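Local coordinates for protein host Factor for Q beta (Staphylococcus aureus, PDB 1KQ1) that binds RNA as a hexameric bacterial Sm-like protein and acts as a pleiotropic regulator of translation, at residues K10-F15 with G34-Y39; V22-L27 with H58-Y63; K41-L46 with L54-A59. All blocks are in the same frame, centred on the assembly; numbering follows the deposited sequence.

Interaction 1: K10-F15 with G34-Y39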
# COMPACT_ATOMS: atom_id res chain seq x y z
N LYS C 10 20.80 12.16 3.21
CA LYS C 10 21.51 13.38 2.90
C LYS C 10 20.48 14.50 2.68
O LYS C 10 20.64 15.60 3.19
CB LYS C 10 22.38 13.20 1.66
CG LYS C 10 23.11 14.49 1.25
CD LYS C 10 24.11 14.29 0.12
CE LYS C 10 24.87 15.59 -0.20
NZ LYS C 10 24.02 16.62 -0.86
N ALA C 11 19.41 14.19 1.94
CA ALA C 11 18.41 15.22 1.66
C ALA C 11 17.64 15.60 2.91
O ALA C 11 17.48 16.78 3.21
CB ALA C 11 17.44 14.75 0.58
N LEU C 12 17.18 14.62 3.68
CA LEU C 12 16.40 14.93 4.87
C LEU C 12 17.16 15.66 5.92
O LEU C 12 16.62 16.53 6.61
CB LEU C 12 15.76 13.66 5.50
CG LEU C 12 14.86 12.91 4.52
CD1 LEU C 12 14.33 11.64 5.15
CD2 LEU C 12 13.70 13.80 4.07
N GLU C 13 18.44 15.32 6.06
CA GLU C 13 19.29 15.99 7.05
C GLU C 13 19.55 17.47 6.68
O GLU C 13 19.59 18.34 7.56
CB GLU C 13 20.61 15.19 7.17
CG GLU C 13 21.50 15.68 8.28
CD GLU C 13 20.89 15.58 9.67
OE1 GLU C 13 21.39 16.30 10.57
OE2 GLU C 13 19.95 14.78 9.90
N ASN C 14 19.68 17.73 5.39
CA ASN C 14 19.84 19.10 4.92
C ASN C 14 18.53 19.86 5.11
O ASN C 14 18.54 21.01 5.54
CB ASN C 14 20.21 19.12 3.46
CG ASN C 14 21.71 18.96 3.24
OD1 ASN C 14 22.52 19.56 3.94
ND2 ASN C 14 22.07 18.16 2.24
N PHE C 15 17.39 19.23 4.79
CA PHE C 15 16.11 19.90 4.99
C PHE C 15 15.95 20.29 6.44
O PHE C 15 15.48 21.38 6.75
CB PHE C 15 14.89 18.99 4.64
CG PHE C 15 14.77 18.62 3.19
CD1 PHE C 15 15.34 19.39 2.19
CD2 PHE C 15 14.05 17.48 2.83
CE1 PHE C 15 15.21 19.03 0.85
CE2 PHE C 15 13.92 17.10 1.51
CZ PHE C 15 14.49 17.87 0.51
N GLY C 34 5.69 22.31 5.19
CA GLY C 34 6.16 22.59 6.53
C GLY C 34 7.66 22.42 6.63
O GLY C 34 8.35 22.29 5.62
N VAL C 35 8.12 22.43 7.87
CA VAL C 35 9.54 22.26 8.15
C VAL C 35 9.73 20.92 8.83
O VAL C 35 9.00 20.59 9.79
CB VAL C 35 10.04 23.35 9.11
CG1 VAL C 35 11.48 23.04 9.52
CG2 VAL C 35 9.98 24.71 8.43
N ILE C 36 10.71 20.15 8.35
CA ILE C 36 11.01 18.89 8.98
C ILE C 36 11.82 19.20 10.25
O ILE C 36 12.96 19.73 10.19
CB ILE C 36 11.76 17.98 8.02
CG1 ILE C 36 10.85 17.63 6.84
CG2 ILE C 36 12.26 16.74 8.76
CD1 ILE C 36 11.53 16.86 5.69
N GLU C 37 11.25 18.89 11.39
CA GLU C 37 11.91 19.11 12.67
C GLU C 37 12.74 17.93 13.08
O GLU C 37 13.83 18.10 13.66
CB GLU C 37 10.88 19.38 13.76
CG GLU C 37 10.08 20.65 13.52
CD GLU C 37 10.97 21.87 13.38
OE1 GLU C 37 12.07 21.87 13.98
OE2 GLU C 37 10.57 22.82 12.68
N GLU C 38 12.25 16.73 12.82
CA GLU C 38 12.97 15.52 13.15
C GLU C 38 12.42 14.42 12.27
O GLU C 38 11.34 14.57 11.71
CB GLU C 38 12.71 15.13 14.60
CG GLU C 38 12.88 16.23 15.61
CD GLU C 38 12.48 15.78 16.99
OE1 GLU C 38 13.01 14.74 17.46
OE2 GLU C 38 11.64 16.46 17.61
N TYR C 39 13.16 13.33 12.17
CA TYR C 39 12.69 12.18 11.38
C TYR C 39 13.48 10.96 11.80
O TYR C 39 14.56 11.07 12.42
CB TYR C 39 12.90 12.47 9.89
CG TYR C 39 14.37 12.51 9.46
CD1 TYR C 39 15.05 11.34 9.16
CD2 TYR C 39 15.08 13.71 9.45
CE1 TYR C 39 16.40 11.34 8.86
CE2 TYR C 39 16.47 13.71 9.15
CZ TYR C 39 17.11 12.53 8.86
OH TYR C 39 18.47 12.51 8.54
O HOH W 1 12.70 21.05 6.55
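L12 lies over the flat of the Y39 ring: its CB stands 3.8 Å from the ring centroid, 16° off the normal, a CH-pi contact made mainly by the stem of the leucine, with the CD1 methyl also at the ring. CD2 of L12 turns instead to the tip of I36, where L12 CD2 and I36 CD1 are 4.1 Å apart. The same methyl of I36 is met by F15, whose ring atom CD2 comes within 3.9 Å of I36 CD1, so this methyl is shared by L12 and F15, about one turn apart on the same helix. This is the N-terminal helix of the Sm-like fold lying across the five-stranded sheet; the helix segment 10-15 and the strand segment 34-39 run at 110° to each other, 8.7 Å apart at closest. L12 and F15 also reach Y63 of strand 60-65, and I36 packs on V44 and L46 of strand 43-48.

The outer side is polar and thinner. Here E13, its chain bent at chi2, brings its carboxylate to the edge of the same tyrosine, and Y39 OH donates to E13 OE2 at 3.0 Å, on the anti lone pair of that oxygen. Carboxylate and ring planes stand 63° apart. Near F15 a water supplements the apolar contact, accepting from I36 N and donating weakly to F15 O.

Interaction 2: V22-L27 with H58-Y63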
# COMPACT_ATOMS: atom_id res chain seq x y z
N VAL C 22 9.41 22.40 3.09
CA VAL C 22 9.27 21.30 2.16
C VAL C 22 7.79 20.97 1.98
O VAL C 22 7.00 21.16 2.89
CB VAL C 22 9.97 20.05 2.77
CG1 VAL C 22 9.69 18.79 1.94
CG2 VAL C 22 11.49 20.31 2.89
N THR C 23 7.47 20.48 0.79
CA THR C 23 6.12 20.02 0.47
C THR C 23 6.21 18.48 0.43
O THR C 23 7.04 17.89 -0.29
CB THR C 23 5.65 20.51 -0.89
OG1 THR C 23 5.54 21.95 -0.84
CG2 THR C 23 4.24 19.94 -1.22
N VAL C 24 5.37 17.85 1.22
CA VAL C 24 5.31 16.39 1.29
C VAL C 24 4.05 15.95 0.54
O VAL C 24 2.92 16.42 0.88
CB VAL C 24 5.19 15.94 2.74
CG1 VAL C 24 4.99 14.40 2.84
CG2 VAL C 24 6.43 16.34 3.53
N PHE C 25 4.21 15.11 -0.48
CA PHE C 25 3.06 14.56 -1.17
C PHE C 25 2.84 13.18 -0.64
O PHE C 25 3.79 12.43 -0.40
CB PHE C 25 3.28 14.49 -2.68
CG PHE C 25 3.18 15.81 -3.35
CD1 PHE C 25 2.03 16.16 -4.00
CD2 PHE C 25 4.26 16.67 -3.31
CE1 PHE C 25 1.94 17.41 -4.65
CE2 PHE C 25 4.19 17.92 -3.95
CZ PHE C 25 3.02 18.27 -4.62
N PHE C 26 1.57 12.84 -0.44
CA PHE C 26 1.20 11.51 0.09
C PHE C 26 0.80 10.52 -0.99
O PHE C 26 0.62 10.89 -2.14
CB PHE C 26 0.04 11.72 1.08
CG PHE C 26 0.42 12.50 2.28
CD1 PHE C 26 0.87 11.84 3.42
CD2 PHE C 26 0.35 13.90 2.27
CE1 PHE C 26 1.26 12.58 4.55
CE2 PHE C 26 0.75 14.65 3.39
CZ PHE C 26 1.20 13.97 4.52
N LEU C 27 0.61 9.25 -0.62
CA LEU C 27 0.22 8.25 -1.60
C LEU C 27 -1.06 8.60 -2.31
O LEU C 27 -1.22 8.23 -3.47
CB LEU C 27 0.04 6.88 -0.97
CG LEU C 27 1.23 6.27 -0.24
CD1 LEU C 27 0.86 4.82 0.19
CD2 LEU C 27 2.42 6.25 -1.16
N HIS C 58 5.69 5.45 5.31
CA HIS C 58 5.01 4.54 4.41
C HIS C 58 3.90 5.23 3.62
O HIS C 58 3.48 4.70 2.58
CB HIS C 58 4.46 3.28 5.15
CG HIS C 58 3.41 3.56 6.20
ND1 HIS C 58 3.52 3.06 7.48
CD2 HIS C 58 2.21 4.18 6.13
CE1 HIS C 58 2.44 3.38 8.17
NE2 HIS C 58 1.62 4.06 7.38
N ALA C 59 3.45 6.39 4.09
CA ALA C 59 2.40 7.12 3.38
C ALA C 59 2.93 8.23 2.48
O ALA C 59 2.15 8.91 1.81
CB ALA C 59 1.40 7.71 4.39
N ILE C 60 4.25 8.46 2.52
CA ILE C 60 4.81 9.52 1.68
C ILE C 60 5.18 9.05 0.30
O ILE C 60 5.71 7.94 0.10
CB ILE C 60 6.07 10.11 2.36
CG1 ILE C 60 5.68 10.72 3.71
CG2 ILE C 60 6.76 11.14 1.41
CD1 ILE C 60 6.92 11.14 4.53
N SER C 61 4.83 9.89 -0.69
CA SER C 61 5.21 9.62 -2.08
C SER C 61 6.45 10.41 -2.45
O SER C 61 7.46 9.84 -2.94
CB SER C 61 4.07 10.04 -2.98
OG SER C 61 4.55 9.95 -4.30
N THR C 62 6.41 11.72 -2.20
CA THR C 62 7.49 12.60 -2.65
C THR C 62 7.75 13.76 -1.75
O THR C 62 6.85 14.25 -1.10
CB THR C 62 7.04 13.23 -4.01
OG1 THR C 62 6.64 12.20 -4.92
CG2 THR C 62 8.16 14.06 -4.70
N TYR C 63 9.00 14.26 -1.74
CA TYR C 63 9.32 15.54 -1.10
C TYR C 63 9.74 16.50 -2.20
O TYR C 63 10.48 16.10 -3.11
CB TYR C 63 10.51 15.46 -0.15
CG TYR C 63 10.43 14.44 0.93
CD1 TYR C 63 9.90 14.75 2.18
CD2 TYR C 63 10.91 13.16 0.70
CE1 TYR C 63 9.89 13.75 3.21
CE2 TYR C 63 10.88 12.18 1.69
CZ TYR C 63 10.38 12.49 2.92
OH TYR C 63 10.38 11.52 3.89
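F25 O accepts two backbone N-H groups from consecutive residues, the signature of a classic beta bulge: S61 N donates to F25 O at 2.8 Å, and T62 N donates to it at 3.3 Å. Both donors come from the same face of the carbonyl plane and tilt out of it. The return bond is more regular, F25 N to T62 O at 2.8 Å, nearly straight at 172°. Past the bulge the register has moved by one residue, and the side chains of F26 and I60 diverge. One further bond beyond that last bridge, L27 N to A59 O at 2.9 Å, ties the loop to the 3-10 turn; it is more bent, 142° at the hydrogen.

Before the bulge V24 and Y63 lie side by side on one face of the sheet, V24 CG2 near Y63 CD1 at 4.0 Å. The other methyl, V24 CG1, meets I60 CG1 at 3.8 Å; it points that way because it is anti to the valine's backbone N (chi1 175°). L27 folds its branch back over the 3-10 turn, with CD1 3.5 Å from H58 O.

T62 and Y63 pair with a strand of a second subunit, continuing the sheet across the interface. V22 packs on F15 of helix 7-17, Y63 on L12 and F15, and strand 31-39 flanks segment 22-27 on its other edge.

Interaction 3: K41-L46 with L54-A59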
# COMPACT_ATOMS: atom_id res chain seq x y z
N LYS C 41 13.56 6.25 10.94
CA LYS C 41 13.22 5.28 9.91
C LYS C 41 11.74 5.14 9.63
O LYS C 41 11.38 4.65 8.58
CB LYS C 41 13.76 3.89 10.25
CG LYS C 41 13.35 2.84 9.24
CD LYS C 41 13.85 3.20 7.85
CE LYS C 41 12.96 2.59 6.78
NZ LYS C 41 11.81 3.49 6.46
N TYR C 42 10.90 5.58 10.54
CA TYR C 42 9.47 5.36 10.29
C TYR C 42 8.63 6.59 10.16
O TYR C 42 7.58 6.55 9.49
CB TYR C 42 8.87 4.52 11.41
CG TYR C 42 9.45 3.15 11.50
CD1 TYR C 42 9.47 2.32 10.38
CD2 TYR C 42 10.01 2.69 12.69
CE1 TYR C 42 10.04 1.05 10.43
CE2 TYR C 42 10.59 1.41 12.75
CZ TYR C 42 10.60 0.61 11.62
OH TYR C 42 11.17 -0.65 11.66
N VAL C 43 9.06 7.68 10.78
CA VAL C 43 8.25 8.88 10.76
C VAL C 43 9.02 10.15 10.46
O VAL C 43 10.25 10.18 10.47
CB VAL C 43 7.49 9.08 12.10
CG1 VAL C 43 6.59 7.85 12.38
CG2 VAL C 43 8.48 9.23 13.27
N VAL C 44 8.24 11.18 10.13
CA VAL C 44 8.77 12.50 9.86
C VAL C 44 7.90 13.47 10.65
O VAL C 44 6.66 13.40 10.59
CB VAL C 44 8.71 12.86 8.37
CG1 VAL C 44 9.16 14.35 8.15
CG2 VAL C 44 9.55 11.93 7.56
N SER C 45 8.53 14.34 11.42
CA SER C 45 7.81 15.33 12.20
C SER C 45 7.80 16.62 11.39
O SER C 45 8.87 17.22 11.16
CB SER C 45 8.52 15.55 13.54
OG SER C 45 7.78 16.48 14.31
N LEU C 46 6.62 17.08 10.97
CA LEU C 46 6.51 18.26 10.10
C LEU C 46 5.78 19.37 10.82
O LEU C 46 4.67 19.19 11.27
CB LEU C 46 5.79 17.91 8.78
CG LEU C 46 5.82 18.95 7.65
CD1 LEU C 46 7.22 18.96 7.03
CD2 LEU C 46 4.75 18.64 6.62
N LEU C 54 2.73 14.34 12.48
CA LEU C 54 3.65 13.22 12.62
C LEU C 54 3.22 12.32 11.44
O LEU C 54 2.12 11.75 11.47
CB LEU C 54 3.44 12.48 13.94
CG LEU C 54 4.38 11.31 14.12
CD1 LEU C 54 5.84 11.84 14.13
CD2 LEU C 54 4.02 10.58 15.42
N ILE C 55 4.09 12.19 10.44
CA ILE C 55 3.78 11.49 9.18
C ILE C 55 4.50 10.19 9.06
O ILE C 55 5.70 10.08 9.36
CB ILE C 55 4.21 12.39 8.00
CG1 ILE C 55 3.50 13.76 8.05
CG2 ILE C 55 3.91 11.71 6.70
CD1 ILE C 55 4.16 14.81 7.06
N TYR C 56 3.77 9.15 8.66
CA TYR C 56 4.46 7.90 8.43
C TYR C 56 5.13 7.88 7.05
O TYR C 56 4.51 8.21 6.02
CB TYR C 56 3.51 6.67 8.50
CG TYR C 56 3.14 6.25 9.89
CD1 TYR C 56 4.09 5.71 10.76
CD2 TYR C 56 1.83 6.41 10.34
CE1 TYR C 56 3.73 5.37 12.05
CE2 TYR C 56 1.46 6.04 11.64
CZ TYR C 56 2.43 5.53 12.48
OH TYR C 56 2.10 5.22 13.78
N LYS C 57 6.42 7.50 7.03
CA LYS C 57 7.08 7.43 5.74
C LYS C 57 6.37 6.48 4.78
O LYS C 57 6.41 6.66 3.55
CB LYS C 57 8.56 6.97 5.90
CG LYS C 57 9.54 8.07 6.28
CD LYS C 57 10.97 7.48 6.24
CE LYS C 57 12.06 8.55 6.46
NZ LYS C 57 13.48 7.95 6.48
N HIS C 58 5.69 5.45 5.31
CA HIS C 58 5.01 4.54 4.41
C HIS C 58 3.90 5.23 3.62
O HIS C 58 3.48 4.70 2.58
CB HIS C 58 4.46 3.28 5.15
CG HIS C 58 3.41 3.56 6.20
ND1 HIS C 58 3.52 3.06 7.48
CD2 HIS C 58 2.21 4.18 6.13
CE1 HIS C 58 2.44 3.38 8.17
NE2 HIS C 58 1.62 4.06 7.38
N ALA C 59 3.45 6.39 4.09
CA ALA C 59 2.40 7.12 3.38
C ALA C 59 2.93 8.23 2.48
O ALA C 59 2.15 8.91 1.81
CB ALA C 59 1.40 7.71 4.39
O HOH W 2 6.55 4.39 7.88
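Y42 O is held by two donors: K57 N at 2.9 Å, approaching from above the carbonyl plane, and a water at 2.9 Å that also accepts from H58 N. The carbonyl thereby ties the residue just before strand 43-48 to the start of the 3-10 turn 57-59. Further along, V44 and I55 form a reciprocal hydrogen-bonded pair, in which I55 N reaches V44 O at 2.8 Å, almost straight at 174°.

V43 and L54 mesh on one face of the sheet, L54 CD1 resting 3.8 Å from V43 CB, beside the CG2 branch. The CG1 branch of V43 lies alongside the Y56 ring, 3.7 Å from Y56 CD1. On the opposite face L46 CD2 meets I55 CD1 at 3.9 Å. K57 leaves the turn with its chain extended beyond CG, crossing V44 at about a right angle, with K57 CG 4.1 Å from V44 CG2. Its amine is hydrogen-bonded to Q8, and the K41 amine is a neighbour.

Y56 OH bonds to Q8 and Y63 of a third subunit, and H58 NE2 to I60 O of that chain. Strands 43-48 and 51-56 form a beta hairpin, whose YKH sequence at 56-58 marks the Sm2 motif of Hfq.

How the interactions relate
All three contacts belong to one small Sm-like fold but differ in chemistry. Interactions 2 and 3 are buried strand pairings, tied by backbone ladders; interaction 1 is partly buried and joins helix to sheet through side chains, with no direct backbone bond between its segments. Strand 31-39, from interaction 1, lies between strand 21-26 of interaction 2 and strand 43-48 of interaction 3, and bonds to each. Interactions 2 and 3 also meet in the apolar interior, where F26 and I60 pack on I55 and V44 packs on Y63. They share H58 and A59 and carry the two outermost strands, 60-65 and 51-56, through which the sheet continues into neighbouring subunits.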